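Local coordinates for ABC-type transport system, molybdenum-specific extracellular solute-binding protein (Clostridium difficile, PDB 4KD5) that probably captures molybdate or tungstate outside the cell and delivers it to a membrane ABC transporter, at residues 85-90 with 168-173; 90-95 with 178-183; 124-129 with 190-195. One frame throughout, in Å; residues are numbered along the deposited sequence.

Contact 1 of 3, residues 85-90 with 168-173; sequences VKNDLV and YFSDTV
Asn87 and Tyr168 meet where strand 82-94 runs between the two lobes of a periplasmic-binding-protein-type fold, beside the loop that follows strand 164-168. Leu89 and Tyr168 form an antiparallel non-hydrogen-bonded pair, and this buried half packs densely. Asn87 lays CB over one face of the Tyr168 ring and brings ND2 to 3.6 Å from CD2 of Tyr168, its amide plane turned 30° from the ring. Leu89 adds CD2 from an oblique direction, 4.2 Å from CD1 of Tyr168. Val90 belongs to the packed part too, with CG1 3.9 Å from Phe169 CD1 and CG2 4.0 Å from Thr172 CG2. The backbones are tied by Phe169 N to Asp88 O at 2.9 Å, and the same carbonyl is approached by the CA-H of Tyr168. Pro122, Ala123 and Tyr126 of helix 122-133 also touch the tyrosine, a predicted molybdate-binding residue. The looser side holds the partly exposed Phe169 and Ser170. With CG anti to the backbone N (chi1 -168°), the Phe169 ring leads away from strand 82-94 and meets Lys183 in a cation-pi contact. Ser170 N reaches Asn87 OD1 in a weak bond. Asn87 ND2 has two acceptors: Tyr194 OH and, almost exactly in the amide plane, Ser170 OG at 2.8 Å.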
loop_
_atom_site.group_PDB
_atom_site.type_symbol
_atom_site.label_atom_id
_atom_site.label_comp_id
_atom_site.label_asym_id
_atom_site.label_seq_id
_atom_site.Cartn_x
_atom_site.Cartn_y
_atom_site.Cartn_z
ATOM N N VAL A 85 4.033 -18.620 12.394
ATOM C CA VAL A 85 4.063 -19.291 13.688
ATOM C C VAL A 85 4.807 -20.611 13.576
ATOM O O VAL A 85 5.161 -21.053 12.482
ATOM C CB VAL A 85 2.654 -19.557 14.249
ATOM C CG1 VAL A 85 1.860 -18.270 14.338
ATOM C CG2 VAL A 85 1.918 -20.571 13.385
ATOM N N LYS A 86 5.040 -21.240 14.719
ATOM C CA LYS A 86 5.648 -22.556 14.741
ATOM C C LYS A 86 4.861 -23.433 15.699
ATOM O O LYS A 86 4.144 -22.926 16.563
ATOM C CB LYS A 86 7.119 -22.475 15.153
ATOM C CG LYS A 86 7.342 -21.949 16.564
ATOM C CD LYS A 86 8.830 -21.785 16.902
ATOM C CE LYS A 86 9.756 -22.069 15.725
ATOM N NZ LYS A 86 9.973 -20.886 14.842
ATOM N N ASN A 87 4.979 -24.746 15.542
ATOM C CA ASN A 87 4.294 -25.657 16.444
ATOM C C ASN A 87 5.274 -26.282 17.420
ATOM O O ASN A 87 6.488 -26.163 17.252
ATOM C CB ASN A 87 3.561 -26.742 15.655
ATOM C CG ASN A 87 2.120 -26.896 16.084
ATOM O OD1 ASN A 87 1.795 -26.768 17.267
ATOM N ND2 ASN A 87 1.241 -27.162 15.122
ATOM N N ASP A 88 4.746 -26.934 18.447
ATOM C CA ASP A 88 5.582 -27.673 19.381
ATOM C C ASP A 88 5.205 -29.143 19.377
ATOM O O ASP A 88 4.028 -29.484 19.271
ATOM C CB ASP A 88 5.459 -27.097 20.795
ATOM C CG ASP A 88 6.591 -26.151 21.139
ATOM O OD1 ASP A 88 7.708 -26.360 20.627
ATOM O OD2 ASP A 88 6.366 -25.201 21.916
ATOM N N LEU A 89 6.210 -30.010 19.472
ATOM C CA LEU A 89 5.968 -31.445 19.580
ATOM C C LEU A 89 5.817 -31.760 21.061
ATOM O O LEU A 89 6.736 -31.519 21.852
ATOM C CB LEU A 89 7.139 -32.236 19.002
ATOM C CG LEU A 89 6.893 -33.555 18.266
ATOM C CD1 LEU A 89 7.783 -34.646 18.811
ATOM C CD2 LEU A 89 5.449 -33.992 18.339
ATOM N N VAL A 90 4.657 -32.283 21.446
ATOM C CA VAL A 90 4.386 -32.520 22.859
ATOM C C VAL A 90 4.110 -33.980 23.192
ATOM O O VAL A 90 3.736 -34.771 22.321
ATOM C CB VAL A 90 3.231 -31.636 23.379
ATOM C CG1 VAL A 90 3.582 -30.170 23.244
ATOM C CG2 VAL A 90 1.942 -31.943 22.625
ATOM N N TYR A 168 1.309 -32.614 18.025
ATOM C CA TYR A 168 1.512 -31.162 18.051
ATOM C C TYR A 168 0.674 -30.542 19.166
ATOM O O TYR A 168 -0.388 -31.061 19.499
ATOM C CB TYR A 168 1.135 -30.523 16.711
ATOM C CG TYR A 168 2.086 -30.821 15.577
ATOM C CD1 TYR A 168 3.364 -31.296 15.819
ATOM C CD2 TYR A 168 1.703 -30.615 14.262
ATOM C CE1 TYR A 168 4.233 -31.563 14.781
ATOM C CE2 TYR A 168 2.563 -30.879 13.221
ATOM C CZ TYR A 168 3.826 -31.353 13.488
ATOM O OH TYR A 168 4.687 -31.617 12.455
ATOM N N PHE A 169 1.130 -29.431 19.736
ATOM C CA PHE A 169 0.357 -28.785 20.790
ATOM C C PHE A 169 -0.996 -28.316 20.268
ATOM O O PHE A 169 -1.993 -28.356 20.984
ATOM C CB PHE A 169 1.123 -27.613 21.390
ATOM C CG PHE A 169 0.514 -27.085 22.652
ATOM C CD1 PHE A 169 0.406 -27.896 23.774
ATOM C CD2 PHE A 169 0.053 -25.782 22.725
ATOM C CE1 PHE A 169 -0.155 -27.416 24.942
ATOM C CE2 PHE A 169 -0.509 -25.294 23.895
ATOM C CZ PHE A 169 -0.613 -26.113 25.003
ATOM N N SER A 170 -1.024 -27.880 19.012
ATOM C CA SER A 170 -2.254 -27.383 18.400
ATOM C C SER A 170 -3.308 -28.475 18.232
ATOM O O SER A 170 -4.497 -28.179 18.081
ATOM C CB SER A 170 -1.966 -26.713 17.057
ATOM O OG SER A 170 -1.320 -27.587 16.161
ATOM N N ASP A 171 -2.873 -29.732 18.258
ATOM C CA ASP A 171 -3.793 -30.862 18.177
ATOM C C ASP A 171 -4.408 -31.178 19.539
ATOM O O ASP A 171 -5.287 -32.029 19.646
ATOM C CB ASP A 171 -3.071 -32.103 17.645
ATOM C CG ASP A 171 -2.552 -31.925 16.231
ATOM O OD1 ASP A 171 -3.255 -31.316 15.398
ATOM O OD2 ASP A 171 -1.435 -32.413 15.951
ATOM N N THR A 172 -3.938 -30.486 20.575
ATOM C CA THR A 172 -4.391 -30.744 21.944
ATOM C C THR A 172 -5.443 -29.761 22.442
ATOM O O THR A 172 -6.162 -30.058 23.396
ATOM C CB THR A 172 -3.224 -30.742 22.953
ATOM O OG1 THR A 172 -2.785 -29.396 23.181
ATOM C CG2 THR A 172 -2.069 -31.573 22.425
ATOM N N VAL A 173 -5.514 -28.585 21.820
ATOM C CA VAL A 173 -6.461 -27.555 22.256
ATOM C C VAL A 173 -7.908 -28.034 22.143
ATOM O O VAL A 173 -8.232 -28.857 21.283
ATOM C CB VAL A 173 -6.280 -26.213 21.496
ATOM C CG1 VAL A 173 -4.961 -25.558 21.867
ATOM C CG2 VAL A 173 -6.350 -26.431 19.995
#

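Contact 2 of 3, residues 90-95 with 178-183; sequences VLISSA and IKVVEK
Peptide units are the flat groups that meet between Leu91 and Glu182 and between Ser93 and Lys179, and the side chains lie above and below the sheet they build. One face carries Val90, Ile92, Val180 and Lys183; the other carries Leu91, Ser93, Lys179 and Glu182. At the Leu91-Glu182 pair, Leu91 N donates to Glu182 O at 2.8 Å in a nearly straight bond, and Val181 N reaches Leu91 O, also at 2.8 Å but more bent, at 138°. Farther along, Ser93 and Lys179 exchange two bonds, Ser93 N to Lys179 O at 3.1 Å and Lys179 N to Ser93 O at 2.9 Å. On the face of Val90 and Ile92, Lys183 runs side by side with Val90, its CG 3.6 Å from Val90 CG1, while Val180 CG1 sits 3.8 Å from Val90 CB. Ile178 sends CD1 to 3.9 Å from Ile92 CG2; Leu154 of helix 150-159 covers both isoleucines. Across the sheet, Glu182 leaves the strand pair and its OE2 accepts from Met102 N. Strand 178-183 has one extra residue here, taken up by the helical backbone of Val181 (psi -49°), and Val181 and Glu182 together face Leu91: a classic beta bulge in an antiparallel pair.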
loop_
_atom_site.group_PDB
_atom_site.type_symbol
_atom_site.label_atom_id
_atom_site.label_comp_id
_atom_site.label_asym_id
_atom_site.label_seq_id
_atom_site.Cartn_x
_atom_site.Cartn_y
_atom_site.Cartn_z
ATOM N N VAL A 90 4.657 -32.283 21.446
ATOM C CA VAL A 90 4.386 -32.520 22.859
ATOM C C VAL A 90 4.110 -33.980 23.192
ATOM O O VAL A 90 3.736 -34.771 22.321
ATOM C CB VAL A 90 3.231 -31.636 23.379
ATOM C CG1 VAL A 90 3.582 -30.170 23.244
ATOM C CG2 VAL A 90 1.942 -31.943 22.625
ATOM N N LEU A 91 4.310 -34.321 24.461
ATOM C CA LEU A 91 4.003 -35.650 24.977
ATOM C C LEU A 91 2.658 -35.614 25.706
ATOM O O LEU A 91 2.477 -34.852 26.660
ATOM C CB LEU A 91 5.100 -36.110 25.937
ATOM C CG LEU A 91 4.933 -37.470 26.619
ATOM C CD1 LEU A 91 4.953 -38.599 25.605
ATOM C CD2 LEU A 91 6.009 -37.687 27.674
ATOM N N ILE A 92 1.713 -36.434 25.258
ATOM C CA ILE A 92 0.387 -36.459 25.871
ATOM C C ILE A 92 0.070 -37.782 26.573
ATOM O O ILE A 92 0.687 -38.814 26.301
ATOM C CB ILE A 92 -0.721 -36.172 24.848
ATOM C CG1 ILE A 92 -0.707 -37.217 23.735
ATOM C CG2 ILE A 92 -0.587 -34.762 24.278
ATOM C CD1 ILE A 92 -1.919 -37.164 22.842
ATOM N N SER A 93 -0.911 -37.736 27.469
ATOM C CA SER A 93 -1.447 -38.922 28.126
ATOM C C SER A 93 -2.927 -38.669 28.386
ATOM O O SER A 93 -3.445 -37.613 28.032
ATOM C CB SER A 93 -0.708 -39.202 29.430
ATOM O OG SER A 93 -0.852 -38.132 30.336
ATOM N N SER A 94 -3.617 -39.627 28.996
ATOM C CA SER A 94 -5.002 -39.392 29.389
ATOM C C SER A 94 -5.009 -38.389 30.540
ATOM O O SER A 94 -3.984 -38.181 31.185
ATOM C CB SER A 94 -5.691 -40.692 29.795
ATOM O OG SER A 94 -5.144 -41.215 30.984
ATOM N N ALA A 95 -6.154 -37.760 30.790
ATOM C CA ALA A 95 -6.243 -36.725 31.821
ATOM C C ALA A 95 -5.963 -37.259 33.227
ATOM O O ALA A 95 -5.379 -36.561 34.057
ATOM C CB ALA A 95 -7.595 -36.036 31.771
ATOM N N ILE A 178 -7.541 -35.542 27.241
ATOM C CA ILE A 178 -6.102 -35.761 27.292
ATOM C C ILE A 178 -5.449 -34.631 28.072
ATOM O O ILE A 178 -6.092 -33.624 28.372
ATOM C CB ILE A 178 -5.474 -35.799 25.890
ATOM C CG1 ILE A 178 -5.642 -34.454 25.187
ATOM C CG2 ILE A 178 -6.079 -36.907 25.055
ATOM C CD1 ILE A 178 -4.334 -33.832 24.765
ATOM N N LYS A 179 -4.168 -34.798 28.383
ATOM C CA LYS A 179 -3.401 -33.761 29.061
ATOM C C LYS A 179 -1.984 -33.705 28.492
ATOM O O LYS A 179 -1.431 -34.732 28.091
ATOM C CB LYS A 179 -3.395 -34.015 30.570
ATOM C CG LYS A 179 -2.025 -34.253 31.180
ATOM C CD LYS A 179 -2.171 -34.847 32.577
ATOM C CE LYS A 179 -0.813 -35.084 33.221
ATOM N NZ LYS A 179 -0.926 -35.782 34.535
ATOM N N VAL A 180 -1.409 -32.506 28.430
ATOM C CA VAL A 180 -0.052 -32.338 27.909
ATOM C C VAL A 180 0.960 -32.514 29.033
ATOM O O VAL A 180 1.102 -31.644 29.894
ATOM C CB VAL A 180 0.130 -30.962 27.242
ATOM C CG1 VAL A 180 1.551 -30.795 26.727
ATOM C CG2 VAL A 180 -0.856 -30.800 26.104
ATOM N N VAL A 181 1.655 -33.648 29.016
ATOM C CA VAL A 181 2.600 -34.006 30.069
ATOM C C VAL A 181 3.843 -33.120 30.064
ATOM O O VAL A 181 4.263 -32.602 31.099
ATOM C CB VAL A 181 3.044 -35.469 29.919
ATOM C CG1 VAL A 181 4.032 -35.830 30.997
ATOM C CG2 VAL A 181 1.847 -36.401 29.974
ATOM N N GLU A 182 4.431 -32.958 28.885
ATOM C CA GLU A 182 5.652 -32.178 28.738
ATOM C C GLU A 182 5.864 -31.824 27.272
ATOM O O GLU A 182 5.499 -32.596 26.382
ATOM C CB GLU A 182 6.853 -32.972 29.266
ATOM C CG GLU A 182 8.140 -32.165 29.367
ATOM C CD GLU A 182 9.314 -32.989 29.873
ATOM O OE1 GLU A 182 10.469 -32.585 29.627
ATOM O OE2 GLU A 182 9.085 -34.032 30.523
ATOM N N LYS A 183 6.445 -30.656 27.018
ATOM C CA LYS A 183 6.784 -30.271 25.657
ATOM C C LYS A 183 8.233 -30.646 25.382
ATOM O O LYS A 183 9.115 -30.344 26.184
ATOM C CB LYS A 183 6.574 -28.770 25.449
ATOM C CG LYS A 183 5.204 -28.271 25.897
ATOM C CD LYS A 183 4.842 -26.933 25.262
ATOM C CE LYS A 183 3.423 -26.519 25.628
ATOM N NZ LYS A 183 2.962 -25.331 24.857
#

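Contact 3 of 3, residues 124-129 with 190-195; sequences GKYADE and SPITYP
Tyr126 and Ile192 are brought together by first torsions of the same kind: in each the next carbon on the chain, CG or CG1, stands anti to the carbonyl carbon (chi1 -71° in the tyrosine), and Ile192 then runs on fully extended to CD1. Its CG1 comes down over the centre of the phenol ring, 3.7 Å from the centroid of Tyr126 and only 4° off the normal, a CH-pi contact. The two side chains run antiparallel, which brings Ile192 CD1 to 3.9 Å from Tyr126 CG. Ser190 sits at the edge of the ring, its CB in the ring plane, and its O approaches Tyr126 CE1 obliquely at 3.1 Å. A water, also at the ring edge, binds Tyr126 OH at 2.7 Å and Ser190 OG, and donates to Pro191 O at 2.9 Å. One turn further along the helix, Glu129 OE1 accepts from Ser190 N at 2.9 Å, met from 40° above the carboxylate plane. Tyr126 also lines the 2-butanol pocket. Helix 122-133 is thereby joined to the loop leading into strand 193-198, with Tyr168 of strand 164-168 against both Tyr126 and Ile192, and Ile192 bonded through its backbone to Asn87 of strand 82-94.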
loop_
_atom_site.group_PDB
_atom_site.type_symbol
_atom_site.label_atom_id
_atom_site.label_comp_id
_atom_site.label_asym_id
_atom_site.label_seq_id
_atom_site.Cartn_x
_atom_site.Cartn_y
_atom_site.Cartn_z
ATOM N N GLY A 124 4.879 -37.597 13.209
ATOM C CA GLY A 124 5.655 -38.815 13.382
ATOM C C GLY A 124 7.097 -38.608 12.960
ATOM O O GLY A 124 8.018 -39.143 13.575
ATOM N N LYS A 125 7.286 -37.820 11.906
ATOM C CA LYS A 125 8.619 -37.489 11.418
ATOM C C LYS A 125 9.418 -36.716 12.466
ATOM O O LYS A 125 10.625 -36.905 12.598
ATOM C CB LYS A 125 8.515 -36.686 10.120
ATOM C CG LYS A 125 9.847 -36.261 9.529
ATOM C CD LYS A 125 9.656 -35.495 8.221
ATOM C CE LYS A 125 9.401 -34.007 8.452
ATOM N NZ LYS A 125 10.658 -33.212 8.588
ATOM N N TYR A 126 8.741 -35.854 13.220
ATOM C CA TYR A 126 9.414 -35.064 14.247
ATOM C C TYR A 126 9.572 -35.850 15.544
ATOM O O TYR A 126 10.510 -35.622 16.302
ATOM C CB TYR A 126 8.686 -33.731 14.486
ATOM C CG TYR A 126 8.845 -32.747 13.351
ATOM C CD1 TYR A 126 10.041 -32.082 13.149
ATOM C CD2 TYR A 126 7.795 -32.479 12.489
ATOM C CE1 TYR A 126 10.194 -31.181 12.114
ATOM C CE2 TYR A 126 7.932 -31.581 11.448
ATOM C CZ TYR A 126 9.137 -30.935 11.268
ATOM O OH TYR A 126 9.287 -30.038 10.239
ATOM N N ALA A 127 8.647 -36.770 15.796
ATOM C CA ALA A 127 8.773 -37.675 16.934
ATOM C C ALA A 127 9.995 -38.565 16.743
ATOM O O ALA A 127 10.718 -38.857 17.693
ATOM C CB ALA A 127 7.531 -38.517 17.089
ATOM N N ASP A 128 10.213 -38.996 15.505
ATOM C CA ASP A 128 11.369 -39.814 15.170
ATOM C C ASP A 128 12.663 -39.042 15.399
ATOM O O ASP A 128 13.651 -39.607 15.867
ATOM C CB ASP A 128 11.291 -40.273 13.715
ATOM C CG ASP A 128 12.474 -41.123 13.312
ATOM O OD1 ASP A 128 13.467 -40.568 12.800
ATOM O OD2 ASP A 128 12.413 -42.351 13.507
ATOM N N GLU A 129 12.652 -37.751 15.077
ATOM C CA GLU A 129 13.821 -36.904 15.296
ATOM C C GLU A 129 14.171 -36.797 16.776
ATOM O O GLU A 129 15.331 -36.967 17.156
ATOM C CB GLU A 129 13.604 -35.507 14.714
ATOM C CG GLU A 129 13.672 -35.433 13.207
ATOM C CD GLU A 129 13.865 -34.015 12.710
ATOM O OE1 GLU A 129 14.730 -33.308 13.268
ATOM O OE2 GLU A 129 13.153 -33.606 11.768
ATOM N N SER A 190 14.090 -30.587 14.129
ATOM C CA SER A 190 14.013 -29.525 13.129
ATOM C C SER A 190 12.806 -28.634 13.414
ATOM O O SER A 190 11.756 -29.129 13.824
ATOM C CB SER A 190 13.890 -30.136 11.735
ATOM O OG SER A 190 13.902 -29.143 10.728
ATOM N N PRO A 191 12.953 -27.315 13.202
ATOM C CA PRO A 191 11.871 -26.362 13.485
ATOM C C PRO A 191 10.572 -26.727 12.771
ATOM O O PRO A 191 10.577 -26.965 11.559
ATOM C CB PRO A 191 12.416 -25.048 12.920
ATOM C CG PRO A 191 13.896 -25.197 13.008
ATOM C CD PRO A 191 14.166 -26.641 12.708
ATOM N N ILE A 192 9.477 -26.779 13.528
ATOM C CA ILE A 192 8.155 -27.040 12.972
ATOM C C ILE A 192 7.474 -25.698 12.697
ATOM O O ILE A 192 6.685 -25.219 13.508
ATOM C CB ILE A 192 7.296 -27.868 13.949
ATOM C CG1 ILE A 192 8.105 -29.038 14.519
ATOM C CG2 ILE A 192 6.034 -28.380 13.264
ATOM C CD1 ILE A 192 7.346 -29.906 15.514
ATOM N N THR A 193 7.779 -25.097 11.548
ATOM C CA THR A 193 7.355 -23.725 11.270
ATOM C C THR A 193 6.357 -23.599 10.125
ATOM O O THR A 193 6.315 -24.435 9.225
ATOM C CB THR A 193 8.556 -22.811 10.982
ATOM O OG1 THR A 193 9.161 -23.189 9.743
ATOM C CG2 THR A 193 9.578 -22.909 12.091
ATOM N N TYR A 194 5.572 -22.527 10.164
ATOM C CA TYR A 194 4.630 -22.223 9.099
ATOM C C TYR A 194 5.014 -20.890 8.464
ATOM O O TYR A 194 4.776 -19.828 9.043
ATOM C CB TYR A 194 3.195 -22.180 9.643
ATOM C CG TYR A 194 2.740 -23.468 10.309
ATOM C CD1 TYR A 194 3.132 -23.780 11.603
ATOM C CD2 TYR A 194 1.916 -24.366 9.644
ATOM C CE1 TYR A 194 2.724 -24.954 12.215
ATOM C CE2 TYR A 194 1.499 -25.544 10.250
ATOM C CZ TYR A 194 1.908 -25.831 11.537
ATOM O OH TYR A 194 1.502 -26.995 12.148
ATOM N N PRO A 195 5.638 -20.940 7.276
ATOM C CA PRO A 195 6.051 -19.701 6.605
ATOM C C PRO A 195 4.899 -19.033 5.863
ATOM O O PRO A 195 3.994 -19.726 5.378
ATOM C CB PRO A 195 7.107 -20.180 5.606
ATOM C CG PRO A 195 6.714 -21.588 5.295
ATOM C CD PRO A 195 6.068 -22.147 6.543
HETATM O O HOH W 1 11.639 -28.922 9.721
#

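Overall arrangement
Strand 82-94 ties the three contacts together: contacts 1 and 2 share Val90 on it, with centres about 11 Å apart, and strand 193-198, reached by contact 3, lies alongside it. Contacts 1 and 3 join through a probable hydrogen bond from Asn87 N to Ile192 O (2.7 Å) and through their tyrosines, Tyr168 OH lying 3.2 Å from Tyr126 CD2. Tyr168 is itself a predicted molybdate-binding residue, its side chain about 4 Å from that of Ala123. A bound 2-butanol lies about 4 Å from the side chain of Tyr126. The side chain of Tyr168 is about 8 Å from a bound 2-butanol. Contact 2 lies farther out, about 18 Å from contact 3 between centres, and meets contact 1 where Thr172 CB packs 3.7 Å from Ile178 CD1.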